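Local coordinates for protein secreted hemophore CSA2 (Candida albicans, PDB 4Y7S) that binds heme as a secreted hemophore and takes part in acquiring iron from human hemoglobin during hyphal growth, probably as part of a heme-transfer cascade across the cell wall, at residues P27-E32 with S67-A72; P10-I15 with C43-T48; N56-V61 with I96-V101. One frame throughout, in Å; residues are numbered along the deposited sequence.

Interaction 1. Residues P27-E32 with S67-A72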
ATOM      1  N   PRO A  27      14.965   2.110 -20.920  1.00 23.27           N
ATOM      2  CA  PRO A  27      14.597   2.866 -22.114  1.00 23.41           C
ATOM      3  C   PRO A  27      14.320   4.302 -21.732  1.00 22.19           C
ATOM      4  O   PRO A  27      13.952   4.588 -20.578  1.00 20.32           O
ATOM      5  CB  PRO A  27      13.359   2.130 -22.642  1.00 28.71           C
ATOM      6  CG  PRO A  27      12.914   1.250 -21.572  1.00 29.30           C
ATOM      7  CD  PRO A  27      14.088   0.949 -20.708  1.00 28.39           C
ATOM      8  N   LYS A  28      14.575   5.212 -22.662  1.00 23.32           N
ATOM      9  CA  LYS A  28      14.467   6.641 -22.375  1.00 22.58           C
ATOM     10  C   LYS A  28      13.066   7.024 -21.932  1.00 21.85           C
ATOM     11  O   LYS A  28      12.895   7.980 -21.172  1.00 20.89           O
ATOM     12  CB  LYS A  28      14.884   7.482 -23.595  1.00 30.39           C
ATOM     13  CG  LYS A  28      16.310   7.209 -24.076  1.00 47.38           C
ATOM     14  CD  LYS A  28      17.328   7.243 -22.921  1.00 44.67           C
ATOM     15  CE  LYS A  28      18.739   6.867 -23.378  1.00 50.17           C
ATOM     16  NZ  LYS A  28      19.598   6.410 -22.229  1.00 45.45           N
ATOM     17  N   CYS A  29      12.070   6.293 -22.418  1.00 22.79           N
ATOM     18  CA  CYS A  29      10.694   6.612 -22.087  1.00 24.26           C
ATOM     19  C   CYS A  29      10.429   6.452 -20.592  1.00 20.88           C
ATOM     20  O   CYS A  29       9.546   7.109 -20.064  1.00 20.80           O
ATOM     21  CB  CYS A  29       9.723   5.746 -22.884  1.00 24.68           C
ATOM     22  SG  CYS A  29       9.858   3.986 -22.623  1.00 24.69           S
ATOM     23  N   ALA A  30      11.238   5.651 -19.902  1.00 23.91           N
ATOM     24  CA  ALA A  30      11.000   5.376 -18.486  1.00 19.05           C
ATOM     25  C   ALA A  30      11.800   6.267 -17.559  1.00 25.36           C
ATOM     26  O   ALA A  30      11.573   6.248 -16.354  1.00 20.11           O
ATOM     27  CB  ALA A  30      11.316   3.928 -18.178  1.00 17.82           C
ATOM     28  N   GLN A  31      12.721   7.063 -18.098  1.00 17.34           N
ATOM     29  CA  GLN A  31      13.594   7.863 -17.236  1.00 20.02           C
ATOM     30  C   GLN A  31      12.813   8.813 -16.318  1.00 29.13           C
ATOM     31  O   GLN A  31      13.093   8.879 -15.116  1.00 22.04           O
ATOM     32  CB  GLN A  31      14.604   8.644 -18.062  1.00 23.52           C
ATOM     33  CG  GLN A  31      15.696   7.732 -18.635  1.00 25.65           C
ATOM     34  CD  GLN A  31      16.779   8.490 -19.385  1.00 31.39           C
ATOM     35  OE1 GLN A  31      17.903   8.017 -19.496  1.00 43.98           O
ATOM     36  NE2 GLN A  31      16.446   9.670 -19.893  1.00 33.05           N
ATOM     37  N   GLU A  32      11.817   9.520 -16.847  1.00 24.56           N
ATOM     38  CA  GLU A  32      11.065  10.439 -15.994  1.00 21.13           C
ATOM     39  C   GLU A  32      10.287   9.681 -14.922  1.00 22.61           C
ATOM     40  O   GLU A  32      10.051  10.197 -13.832  1.00 23.02           O
ATOM     41  CB  GLU A  32      10.081  11.297 -16.817  1.00 27.99           C
ATOM     42  CG  GLU A  32       9.013  10.494 -17.570  1.00 31.44           C
ATOM     43  CD  GLU A  32       8.051  11.382 -18.392  1.00 47.11           C
ATOM     44  OE1 GLU A  32       7.388  12.279 -17.816  1.00 41.99           O
ATOM     45  OE2 GLU A  32       7.975  11.191 -19.625  1.00 48.86           O
ATOM     46  N   SER A  67       2.227   4.259 -19.180  1.00 22.76           N
ATOM     47  CA  SER A  67       1.664   5.368 -19.939  1.00 25.50           C
ATOM     48  C   SER A  67       2.634   5.853 -21.004  1.00 25.41           C
ATOM     49  O   SER A  67       2.245   6.220 -22.089  1.00 27.80           O
ATOM     50  CB  SER A  67       1.326   6.524 -19.004  1.00 30.67           C
ATOM     51  OG  SER A  67       0.378   6.119 -18.031  1.00 54.68           O
ATOM     52  N   LYS A  68       3.910   5.850 -20.652  1.00 22.98           N
ATOM     53  CA  LYS A  68       4.953   6.461 -21.469  1.00 23.12           C
ATOM     54  C   LYS A  68       5.701   5.485 -22.377  1.00 21.91           C
ATOM     55  O   LYS A  68       6.358   5.908 -23.332  1.00 23.67           O
ATOM     56  CB  LYS A  68       5.972   7.145 -20.546  1.00 22.00           C
ATOM     57  CG  LYS A  68       5.419   8.239 -19.628  1.00 24.45           C
ATOM     58  CD  LYS A  68       5.063   9.503 -20.334  1.00 35.73           C
ATOM     59  CE  LYS A  68       4.500  10.519 -19.328  1.00 40.54           C
ATOM     60  NZ  LYS A  68       3.793  11.626 -20.027  1.00 49.76           N
ATOM     61  N   CYS A  69       5.647   4.189 -22.061  1.00 23.68           N
ATOM     62  CA  CYS A  69       6.415   3.157 -22.790  1.00 19.30           C
ATOM     63  C   CYS A  69       5.523   2.106 -23.479  1.00 23.74           C
ATOM     64  O   CYS A  69       4.448   1.780 -22.977  1.00 25.56           O
ATOM     65  CB  CYS A  69       7.384   2.445 -21.823  1.00 17.89           C
ATOM     66  SG  CYS A  69       8.611   3.534 -21.031  1.00 19.37           S
ATOM     67  N   ARG A  70       5.976   1.581 -24.623  1.00 21.21           N
ATOM     68  CA  ARG A  70       5.259   0.519 -25.341  1.00 26.69           C
ATOM     69  C   ARG A  70       6.194  -0.617 -25.716  1.00 24.48           C
ATOM     70  O   ARG A  70       7.405  -0.423 -25.817  1.00 23.50           O
ATOM     71  CB  ARG A  70       4.605   1.058 -26.628  1.00 26.82           C
ATOM     72  CG  ARG A  70       3.631   2.194 -26.425  1.00 69.08           C
ATOM     73  CD  ARG A  70       2.228   1.692 -26.140  1.00 59.99           C
ATOM     74  NE  ARG A  70       1.320   2.787 -25.794  1.00 59.52           N
ATOM     75  CZ  ARG A  70       1.180   3.291 -24.568  1.00 59.79           C
ATOM     76  NH1 ARG A  70       1.887   2.803 -23.544  1.00 51.19           N
ATOM     77  NH2 ARG A  70       0.332   4.290 -24.360  1.00 77.05           N
ATOM     78  N   GLY A  71       5.624  -1.796 -25.928  1.00 25.59           N
ATOM     79  CA  GLY A  71       6.355  -2.925 -26.486  1.00 28.38           C
ATOM     80  C   GLY A  71       7.554  -3.341 -25.657  1.00 25.39           C
ATOM     81  O   GLY A  71       7.496  -3.399 -24.434  1.00 21.92           O
ATOM     82  N   ALA A  72       8.657  -3.612 -26.336  1.00 25.42           N
ATOM     83  CA  ALA A  72       9.866  -4.105 -25.684  1.00 24.60           C
ATOM     84  C   ALA A  72      10.408  -3.143 -24.635  1.00 22.35           C
ATOM     85  O   ALA A  72      11.090  -3.570 -23.697  1.00 22.06           O
ATOM     86  CB  ALA A  72      10.923  -4.404 -26.724  1.00 27.31           C
TER
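Cys29 and Cys69 join the two segments covalently, with 2.1 Å between Cys29 SG and Cys69 SG and a torsion of 116° about the S-S bond. SG of Cys29 is tucked between its own N and carbonyl carbon (chi1 61°), which turns it to meet the other sulfur. Packing is dense round this bridge. CB of Cys29 lies 3.4 Å from Lys68 O, at the end of helix 55-68, and the methyl CB of Ala30 comes to 4.0 Å from Cys69 SG. The inner side is closed by helix 72-87, where Asp73 meets Cys29, Val74 meets Cys69 and Phe77 meets Ala30. The bridge is one of the four disulfides made by the eight signature cysteines of the CFEM domain, which hold its helical basket together; here it ties the loop 27-32 to the point where helix 55-68 ends, since Cys69 is the first residue to leave helical geometry. The solvent side is looser. Glu32 and Lys68 cross there at about a right angle, and the carboxylate meets methylenes of the lysine: OE2 of Glu32 is 3.4 Å from CD of Lys68. Bent at its second torsion (chi2 -73°), the lysine chain presents CD and CE to the carboxylate and carries NZ away from it, leaving Glu32 OE2 and Lys68 NZ 4.2 Å apart. Their attraction is therefore at most a long-range one, without a salt bridge, and no hydrogen bond links the two segments.

Interaction 2. Residues P10-I15 with C43-T48. With HEB (heme b/c), chain D.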
ATOM      1  N   PRO A  10      24.764   1.782  -1.017  1.00 27.17           N
ATOM      2  CA  PRO A  10      25.277   3.125  -0.719  1.00 33.78           C
ATOM      3  C   PRO A  10      24.224   3.926   0.038  1.00 38.12           C
ATOM      4  O   PRO A  10      23.065   3.870  -0.346  1.00 27.72           O
ATOM      5  CB  PRO A  10      25.535   3.728  -2.105  1.00 30.44           C
ATOM      6  CG  PRO A  10      25.633   2.580  -3.024  1.00 28.75           C
ATOM      7  CD  PRO A  10      24.728   1.531  -2.471  1.00 24.42           C
ATOM      8  N   LYS A  11      24.590   4.652   1.085  1.00 28.96           N
ATOM      9  CA  LYS A  11      23.581   5.390   1.860  1.00 29.32           C
ATOM     10  C   LYS A  11      23.392   6.834   1.367  1.00 28.61           C
ATOM     11  O   LYS A  11      23.115   7.745   2.153  1.00 29.82           O
ATOM     12  CB  LYS A  11      23.944   5.352   3.338  1.00 32.27           C
ATOM     13  CG  LYS A  11      23.775   3.967   3.933  1.00 33.89           C
ATOM     14  CD  LYS A  11      24.433   3.862   5.287  1.00 37.03           C
ATOM     15  CE  LYS A  11      24.173   2.505   5.906  1.00 46.13           C
ATOM     16  NZ  LYS A  11      24.763   2.405   7.269  1.00 46.50           N
ATOM     17  N   THR A  12      23.584   7.022   0.064  1.00 29.87           N
ATOM     18  CA  THR A  12      23.336   8.288  -0.616  1.00 27.92           C
ATOM     19  C   THR A  12      22.881   7.985  -2.038  1.00 30.26           C
ATOM     20  O   THR A  12      23.087   6.871  -2.538  1.00 26.77           O
ATOM     21  CB  THR A  12      24.629   9.187  -0.600  1.00 28.13           C
ATOM     22  OG1 THR A  12      24.303  10.576  -0.746  1.00 29.03           O
ATOM     23  CG2 THR A  12      25.605   8.776  -1.663  1.00 27.96           C
ATOM     24  N   ALA A  13      22.262   8.951  -2.704  1.00 28.21           N
ATOM     25  CA  ALA A  13      21.850   8.730  -4.088  1.00 22.99           C
ATOM     26  C   ALA A  13      21.750  10.027  -4.891  1.00 25.92           C
ATOM     27  O   ALA A  13      21.577  11.090  -4.323  1.00 29.51           O
ATOM     28  CB  ALA A  13      20.526   7.990  -4.125  1.00 22.49           C
ATOM     29  N   SER A  14      21.880   9.926  -6.215  1.00 27.71           N
ATOM     30  CA  SER A  14      21.722  11.076  -7.102  1.00 34.90           C
ATOM     31  C   SER A  14      20.246  11.400  -7.313  1.00 27.94           C
ATOM     32  O   SER A  14      19.836  12.542  -7.223  1.00 31.41           O
ATOM     33  CB  SER A  14      22.387  10.800  -8.450  1.00 34.04           C
ATOM     34  OG  SER A  14      23.742  10.436  -8.265  1.00 52.13           O
ATOM     35  N   ILE A  15      19.463  10.371  -7.609  1.00 24.92           N
ATOM     36  CA  ILE A  15      18.027  10.487  -7.770  1.00 26.58           C
ATOM     37  C   ILE A  15      17.369   9.788  -6.575  1.00 24.17           C
ATOM     38  O   ILE A  15      16.848  10.427  -5.672  1.00 27.14           O
ATOM     39  CB  ILE A  15      17.549   9.853  -9.100  1.00 22.53           C
ATOM     40  CG1 ILE A  15      18.217  10.533 -10.299  1.00 23.92           C
ATOM     41  CG2 ILE A  15      16.032   9.919  -9.224  1.00 26.68           C
ATOM     42  CD1 ILE A  15      17.963   9.789 -11.638  1.00 25.88           C
ATOM     43  N   CYS A  43      10.709   4.982   3.357  1.00 22.30           N
ATOM     44  CA  CYS A  43      12.050   4.554   2.931  1.00 21.14           C
ATOM     45  C   CYS A  43      13.089   5.646   3.066  1.00 21.68           C
ATOM     46  O   CYS A  43      12.838   6.777   2.628  1.00 23.57           O
ATOM     47  CB  CYS A  43      12.047   4.129   1.463  1.00 23.94           C
ATOM     48  SG  CYS A  43      10.875   2.854   0.976  1.00 20.53           S
ATOM     49  N   PRO A  44      14.274   5.314   3.601  1.00 22.27           N
ATOM     50  CA  PRO A  44      15.359   6.237   3.285  1.00 23.08           C
ATOM     51  C   PRO A  44      15.472   6.371   1.781  1.00 21.12           C
ATOM     52  O   PRO A  44      15.310   5.370   1.082  1.00 19.30           O
ATOM     53  CB  PRO A  44      16.598   5.558   3.887  1.00 24.84           C
ATOM     54  CG  PRO A  44      16.074   4.625   4.898  1.00 25.32           C
ATOM     55  CD  PRO A  44      14.752   4.147   4.364  1.00 24.10           C
ATOM     56  N   TYR A  45      15.727   7.571   1.277  1.00 21.85           N
ATOM     57  CA  TYR A  45      15.634   7.801  -0.164  1.00 20.83           C
ATOM     58  C   TYR A  45      16.655   6.983  -0.967  1.00 23.39           C
ATOM     59  O   TYR A  45      16.452   6.727  -2.159  1.00 21.12           O
ATOM     60  CB  TYR A  45      15.806   9.292  -0.466  1.00 21.70           C
ATOM     61  CG  TYR A  45      17.239   9.804  -0.581  1.00 23.03           C
ATOM     62  CD1 TYR A  45      18.034   9.984   0.542  1.00 25.35           C
ATOM     63  CD2 TYR A  45      17.774  10.130  -1.815  1.00 22.40           C
ATOM     64  CE1 TYR A  45      19.343  10.468   0.438  1.00 29.81           C
ATOM     65  CE2 TYR A  45      19.084  10.616  -1.935  1.00 25.80           C
ATOM     66  CZ  TYR A  45      19.860  10.773  -0.808  1.00 26.48           C
ATOM     67  OH  TYR A  45      21.149  11.245  -0.917  1.00 30.14           O
ATOM     68  N   TRP A  46      17.716   6.541  -0.288  1.00 22.15           N
ATOM     69  CA  TRP A  46      18.801   5.767  -0.918  1.00 21.36           C
ATOM     70  C   TRP A  46      18.540   4.264  -0.858  1.00 22.50           C
ATOM     71  O   TRP A  46      19.317   3.481  -1.377  1.00 19.11           O
ATOM     72  CB  TRP A  46      20.142   6.067  -0.228  1.00 22.27           C
ATOM     73  CG  TRP A  46      20.059   6.049   1.263  1.00 23.93           C
ATOM     74  CD1 TRP A  46      20.012   7.142   2.099  1.00 26.10           C
ATOM     75  CD2 TRP A  46      19.996   4.895   2.117  1.00 23.97           C
ATOM     76  NE1 TRP A  46      19.922   6.731   3.410  1.00 27.51           N
ATOM     77  CE2 TRP A  46      19.912   5.362   3.448  1.00 26.16           C
ATOM     78  CE3 TRP A  46      20.006   3.517   1.888  1.00 22.68           C
ATOM     79  CZ2 TRP A  46      19.837   4.495   4.542  1.00 26.96           C
ATOM     80  CZ3 TRP A  46      19.927   2.659   2.978  1.00 23.43           C
ATOM     81  CH2 TRP A  46      19.842   3.154   4.289  1.00 25.50           C
ATOM     82  N   ASP A  47      17.444   3.862  -0.230  1.00 20.09           N
ATOM     83  CA  ASP A  47      17.208   2.465   0.090  1.00 19.20           C
ATOM     84  C   ASP A  47      16.492   1.699  -1.037  1.00 17.35           C
ATOM     85  O   ASP A  47      15.271   1.676  -1.122  1.00 16.16           O
ATOM     86  CB  ASP A  47      16.405   2.416   1.379  1.00 21.75           C
ATOM     87  CG  ASP A  47      16.220   1.025   1.915  1.00 17.94           C
ATOM     88  OD1 ASP A  47      16.484   0.006   1.228  1.00 18.43           O
ATOM     89  OD2 ASP A  47      15.792   0.975   3.073  1.00 23.83           O
ATOM     90  N   THR A  48      17.284   1.061  -1.889  1.00 16.67           N
ATOM     91  CA  THR A  48      16.797   0.332  -3.039  1.00 17.14           C
ATOM     92  C   THR A  48      15.720  -0.683  -2.666  1.00 17.95           C
ATOM     93  O   THR A  48      14.630  -0.667  -3.207  1.00 16.89           O
ATOM     94  CB  THR A  48      17.964  -0.383  -3.733  1.00 18.76           C
ATOM     95  OG1 THR A  48      18.999   0.569  -4.004  1.00 19.85           O
ATOM     96  CG2 THR A  48      17.518  -1.044  -5.028  1.00 16.81           C
TER
HETATM   97 FE   HEB D 201      15.566  -0.708   4.424  1.00 22.85          FE
HETATM   98  CHA HEB D 201      18.269   0.534   6.147  1.00 23.61           C
HETATM   99  CHB HEB D 201      17.661  -2.956   2.852  1.00 19.13           C
HETATM  100  CHC HEB D 201      12.854  -2.557   3.354  1.00 24.94           C
HETATM  101  CHD HEB D 201      13.418   1.093   6.365  1.00 25.82           C
HETATM  102  NA  HEB D 201      17.608  -1.155   4.506  1.00 17.24           N
HETATM  103  C1A HEB D 201      18.538  -0.471   5.247  1.00 21.24           C
HETATM  104  C2A HEB D 201      19.841  -1.006   4.936  1.00 26.23           C
HETATM  105  C3A HEB D 201      19.677  -1.974   4.027  1.00 18.69           C
HETATM  106  C4A HEB D 201      18.262  -2.087   3.739  1.00 20.36           C
HETATM  107  CMA HEB D 201      20.765  -2.854   3.366  1.00 21.83           C
HETATM  108  CAA HEB D 201      21.171  -0.521   5.572  1.00 37.68           C
HETATM  109  CBA HEB D 201      21.618  -1.551   6.608  1.00 47.48           C
HETATM  110  CGA HEB D 201      22.978  -1.202   7.170  1.00 42.94           C
HETATM  111  O1A HEB D 201      23.731  -2.132   7.555  1.00 59.88           O
HETATM  112  O2A HEB D 201      23.313  -0.001   7.240  1.00 33.07           O
HETATM  113  NB  HEB D 201      15.327  -2.413   3.393  1.00 16.82           N
HETATM  114  C1B HEB D 201      16.298  -3.150   2.736  1.00 21.03           C
HETATM  115  C2B HEB D 201      15.639  -4.148   1.914  1.00 21.81           C
HETATM  116  C3B HEB D 201      14.323  -3.999   2.074  1.00 19.30           C
HETATM  117  C4B HEB D 201      14.112  -2.931   2.984  1.00 20.46           C
HETATM  118  CMB HEB D 201      16.340  -5.173   1.004  1.00 14.91           C
HETATM  119  CAB HEB D 201      13.133  -4.764   1.467  1.00 18.67           C
HETATM  120  CBB HEB D 201      13.258  -5.983   0.961  1.00 32.90           C
HETATM  121  NC  HEB D 201      13.531  -0.775   4.812  1.00 24.71           N
HETATM  122  C1C HEB D 201      12.578  -1.535   4.195  1.00 14.03           C
HETATM  123  C2C HEB D 201      11.248  -1.084   4.565  1.00 24.27           C
HETATM  124  C3C HEB D 201      11.424  -0.054   5.395  1.00 21.05           C
HETATM  125  C4C HEB D 201      12.852   0.146   5.565  1.00 22.20           C
HETATM  126  CMC HEB D 201       9.942  -1.725   4.022  1.00 25.67           C
HETATM  127  CAC HEB D 201      10.389   0.825   6.120  1.00 30.72           C
HETATM  128  CBC HEB D 201       9.101   0.497   6.149  1.00 38.11           C
HETATM  129  ND  HEB D 201      15.803   0.565   6.033  1.00 23.25           N
HETATM  130  C1D HEB D 201      14.758   1.268   6.615  1.00 28.79           C
HETATM  131  C2D HEB D 201      15.295   2.263   7.507  1.00 35.06           C
HETATM  132  C3D HEB D 201      16.807   2.078   7.448  1.00 31.85           C
HETATM  133  C4D HEB D 201      17.029   1.013   6.505  1.00 32.98           C
HETATM  134  CMD HEB D 201      14.496   3.271   8.356  1.00 40.63           C
HETATM  135  CAD HEB D 201      17.878   2.902   8.184  1.00 36.28           C
HETATM  136  CBD HEB D 201      18.239   2.327   9.543  1.00 44.13           C
HETATM  137  CGD HEB D 201      19.030   3.375  10.292  1.00 68.86           C
HETATM  138  O1D HEB D 201      19.366   4.446   9.699  1.00 61.66           O
HETATM  139  O2D HEB D 201      19.319   3.135  11.498  1.00 85.82           O
HETATM  140  O   HOH W   1      21.471   3.930  -2.898  1.00 18.29           O
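Trp46 lies against the backbone and side chain of Lys11, the two side chains running side by side in the same direction. CG of Lys11 sits over the six-membered ring of Trp46, 3.9 Å from its centroid and 7° off the normal, a CH-pi contact; Lys11 O approaches the same indole, 3.2 Å from Trp46 CD1. Pro44 CB packs on the opposite face, which leaves the indole sandwiched. Extended beyond CG, the lysine chain carries NZ to a heme propionate, with a weak hydrogen bond of 2.8 Å from Lys11 NZ to O2A. CH2 of Trp46 itself comes 3.6 Å from the heme carbon CHA. Tyr45 directs its phenol roughly at right angles to the course of Trp46, and OH accepts two bonds: one from Ala13 N, 3.1 Å long at 158°, and one from Thr12 OG1. Ala13 CB rests 3.7 Å from Tyr45 CE2. The type I turn from Pro44 to Asp47 thus presents Tyr45 and Trp46 to the N-terminal loop, while Asp47 points away and gives OD2 to the heme iron as axial ligand, at 2.2 Å. A water lies 3.0 Å from Pro10 O and near Trp46 O. Both segments are loop: 10-15 leads into helix 19-22, whose Asp20 binds Ser14 N and Ile15 N, and 43-48 leads into helix 48-53, where Asp47 is the N-cap, its OD1 accepting from Cys50 N.

Interaction 3. Residues N56-V61 with I96-V101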
ATOM      1  N   ASN A  56       2.866   2.203  -3.103  1.00 18.77           N
ATOM      2  CA  ASN A  56       2.513   3.564  -3.479  1.00 19.41           C
ATOM      3  C   ASN A  56       3.629   4.164  -4.344  1.00 21.32           C
ATOM      4  O   ASN A  56       3.376   4.985  -5.210  1.00 23.94           O
ATOM      5  CB  ASN A  56       2.294   4.450  -2.253  1.00 28.31           C
ATOM      6  CG  ASN A  56       1.647   5.774  -2.611  1.00 46.18           C
ATOM      7  OD1 ASN A  56       0.669   5.808  -3.361  1.00 38.65           O
ATOM      8  ND2 ASN A  56       2.193   6.871  -2.090  1.00 43.22           N
ATOM      9  N   PHE A  57       4.860   3.736  -4.107  1.00 17.48           N
ATOM     10  CA  PHE A  57       5.987   4.175  -4.925  1.00 16.80           C
ATOM     11  C   PHE A  57       6.113   3.358  -6.226  1.00 18.49           C
ATOM     12  O   PHE A  57       6.140   3.923  -7.324  1.00 17.59           O
ATOM     13  CB  PHE A  57       7.293   4.088  -4.126  1.00 18.18           C
ATOM     14  CG  PHE A  57       8.489   4.574  -4.887  1.00 17.00           C
ATOM     15  CD1 PHE A  57       8.795   5.940  -4.935  1.00 22.06           C
ATOM     16  CD2 PHE A  57       9.291   3.690  -5.577  1.00 15.80           C
ATOM     17  CE1 PHE A  57       9.901   6.401  -5.650  1.00 19.05           C
ATOM     18  CE2 PHE A  57      10.399   4.151  -6.304  1.00 20.45           C
ATOM     19  CZ  PHE A  57      10.698   5.506  -6.336  1.00 17.68           C
ATOM     20  N   THR A  58       6.182   2.033  -6.120  1.00 18.55           N
ATOM     21  CA  THR A  58       6.372   1.210  -7.313  1.00 17.04           C
ATOM     22  C   THR A  58       5.189   1.348  -8.265  1.00 14.12           C
ATOM     23  O   THR A  58       5.351   1.250  -9.472  1.00 16.56           O
ATOM     24  CB  THR A  58       6.550  -0.277  -6.978  1.00 13.68           C
ATOM     25  OG1 THR A  58       5.334  -0.789  -6.442  1.00 15.57           O
ATOM     26  CG2 THR A  58       7.704  -0.489  -5.994  1.00 17.81           C
ATOM     27  N   GLY A  59       3.996   1.525  -7.715  1.00 15.32           N
ATOM     28  CA  GLY A  59       2.790   1.639  -8.527  1.00 16.44           C
ATOM     29  C   GLY A  59       2.793   2.933  -9.326  1.00 16.77           C
ATOM     30  O   GLY A  59       2.352   2.983 -10.475  1.00 17.35           O
ATOM     31  N   ALA A  60       3.297   3.996  -8.707  1.00 16.91           N
ATOM     32  CA  ALA A  60       3.398   5.268  -9.403  1.00 17.79           C
ATOM     33  C   ALA A  60       4.397   5.143 -10.546  1.00 16.68           C
ATOM     34  O   ALA A  60       4.128   5.598 -11.658  1.00 17.44           O
ATOM     35  CB  ALA A  60       3.820   6.389  -8.442  1.00 18.77           C
ATOM     36  N   VAL A  61       5.542   4.526 -10.262  1.00 15.23           N
ATOM     37  CA  VAL A  61       6.566   4.321 -11.268  1.00 18.03           C
ATOM     38  C   VAL A  61       5.984   3.449 -12.382  1.00 14.00           C
ATOM     39  O   VAL A  61       6.104   3.767 -13.561  1.00 14.29           O
ATOM     40  CB  VAL A  61       7.840   3.672 -10.665  1.00 15.75           C
ATOM     41  CG1 VAL A  61       8.783   3.243 -11.772  1.00 16.68           C
ATOM     42  CG2 VAL A  61       8.539   4.647  -9.721  1.00 14.34           C
ATOM     43  N   ILE A  96       7.878  -5.102  -6.398  1.00 16.33           N
ATOM     44  CA  ILE A  96       6.556  -5.419  -5.868  1.00 19.66           C
ATOM     45  C   ILE A  96       5.543  -4.354  -6.245  1.00 19.17           C
ATOM     46  O   ILE A  96       5.478  -3.311  -5.610  1.00 20.19           O
ATOM     47  CB  ILE A  96       6.556  -5.521  -4.320  1.00 20.98           C
ATOM     48  CG1 ILE A  96       7.729  -6.367  -3.783  1.00 28.80           C
ATOM     49  CG2 ILE A  96       5.225  -6.068  -3.828  1.00 20.73           C
ATOM     50  CD1 ILE A  96       7.672  -7.841  -4.088  1.00 28.28           C
ATOM     51  N   ILE A  97       4.703  -4.655  -7.231  1.00 18.24           N
ATOM     52  CA  ILE A  97       3.721  -3.688  -7.723  1.00 14.13           C
ATOM     53  C   ILE A  97       2.309  -4.184  -7.533  1.00 15.40           C
ATOM     54  O   ILE A  97       2.068  -5.387  -7.452  1.00 18.58           O
ATOM     55  CB  ILE A  97       3.939  -3.365  -9.225  1.00 14.53           C
ATOM     56  CG1 ILE A  97       3.967  -4.635 -10.080  1.00 18.94           C
ATOM     57  CG2 ILE A  97       5.196  -2.598  -9.401  1.00 18.93           C
ATOM     58  CD1 ILE A  97       4.086  -4.362 -11.597  1.00 21.61           C
ATOM     59  N   PRO A  98       1.351  -3.252  -7.488  1.00 17.95           N
ATOM     60  CA  PRO A  98      -0.056  -3.648  -7.441  1.00 17.87           C
ATOM     61  C   PRO A  98      -0.465  -4.534  -8.644  1.00 18.04           C
ATOM     62  O   PRO A  98       0.106  -4.396  -9.734  1.00 16.00           O
ATOM     63  CB  PRO A  98      -0.782  -2.317  -7.509  1.00 17.07           C
ATOM     64  CG  PRO A  98       0.209  -1.299  -7.035  1.00 17.85           C
ATOM     65  CD  PRO A  98       1.518  -1.788  -7.498  1.00 17.53           C
ATOM     66  N   ALA A  99      -1.425  -5.428  -8.456  1.00 17.04           N
ATOM     67  CA  ALA A  99      -1.867  -6.292  -9.546  1.00 19.27           C
ATOM     68  C   ALA A  99      -2.438  -5.481 -10.712  1.00 23.58           C
ATOM     69  O   ALA A  99      -2.225  -5.825 -11.867  1.00 20.35           O
ATOM     70  CB  ALA A  99      -2.891  -7.298  -9.057  1.00 24.91           C
ATOM     71  N   SER A 100      -3.164  -4.408 -10.407  1.00 21.21           N
ATOM     72  CA  SER A 100      -3.737  -3.540 -11.446  1.00 23.95           C
ATOM     73  C   SER A 100      -2.632  -2.884 -12.300  1.00 23.32           C
ATOM     74  O   SER A 100      -2.759  -2.746 -13.518  1.00 23.55           O
ATOM     75  CB  SER A 100      -4.622  -2.486 -10.792  1.00 27.14           C
ATOM     76  OG  SER A 100      -3.857  -1.711  -9.873  1.00 23.62           O
ATOM     77  N   VAL A 101      -1.538  -2.503 -11.658  1.00 17.01           N
ATOM     78  CA  VAL A 101      -0.408  -1.906 -12.374  1.00 18.74           C
ATOM     79  C   VAL A 101       0.314  -2.938 -13.240  1.00 15.73           C
ATOM     80  O   VAL A 101       0.698  -2.648 -14.385  1.00 20.69           O
ATOM     81  CB  VAL A 101       0.598  -1.259 -11.395  1.00 19.44           C
ATOM     82  CG1 VAL A 101       1.857  -0.799 -12.130  1.00 19.54           C
ATOM     83  CG2 VAL A 101      -0.059  -0.093 -10.640  1.00 14.94           C
TER
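Thr58 holds OG1 between its backbone N and carbonyl carbon (chi1 67°), which aims the hydroxyl from helix 55-68 at the chain before helix 99-110; Ile97 has CG2 opposite its carbonyl carbon, bringing that methyl against the threonine. The hydroxyl donates to Ile96 O, 2.7 Å from Thr58 OG1. It meets the carbonyl from the side, at a C=O...O angle of 130°, and is tilted 34° out of the carbonyl plane. CG2 of Ile97 closes on the same group, 3.5 Å from Thr58 OG1 and 3.6 Å from Thr58 CB. At the next residue, Gly59 offers bare backbone: its CA lies 3.8 Å from Pro98 CD, and Val101 CG2 is 3.9 Å from Gly59 O. With no side chain at Gly59, the proline ring and the valine methyl can both rest directly on the helix, and the backbones approach to 5.5 Å between Gly59 CA and Ile97 CA. Pro98 is the N-cap residue of helix 99-110, so the contact fixes the start of that helix against the first turns of helix 55-68. Trp95 touches Thr58 as well, and Val53 of helix 48-53 packs on Ile96. Other chains adjoin the outer parts: Pro7 of the second subunit packs on Ile96 and its Ile5 on Pro98, while Asp24 of the third subunit accepts a hydrogen bond from Asn56 ND2. The Thr58 hydroxyl gives Ile96 O a polar partner in a mostly aliphatic, buried contact, consistent with one short hydrogen bond and the surrounding aliphatic contacts holding the segments together.

Overall arrangement
From the N terminus, segment 10-15 opens interaction 2, which closes when 43-48 returns to it, enclosing helix 19-22 and segment 27-32 in the loop. Interaction 1 opens inside that loop and closes at 67-72, so the two cross. Interaction 3 begins on helix 55-68 before interaction 1 closes and ends at 96-101, crossing interaction 1 but following interaction 2 in series. Interactions 1 and 3 share helix 55-68, one at its C-terminal end and the other near its start, their centres 16 Å apart. Interaction 2 joins the N-terminal loop to the heme-binding turn, while 1 and 3 bind the loop 27-32 and the start of helix 99-110 to helix 55-68.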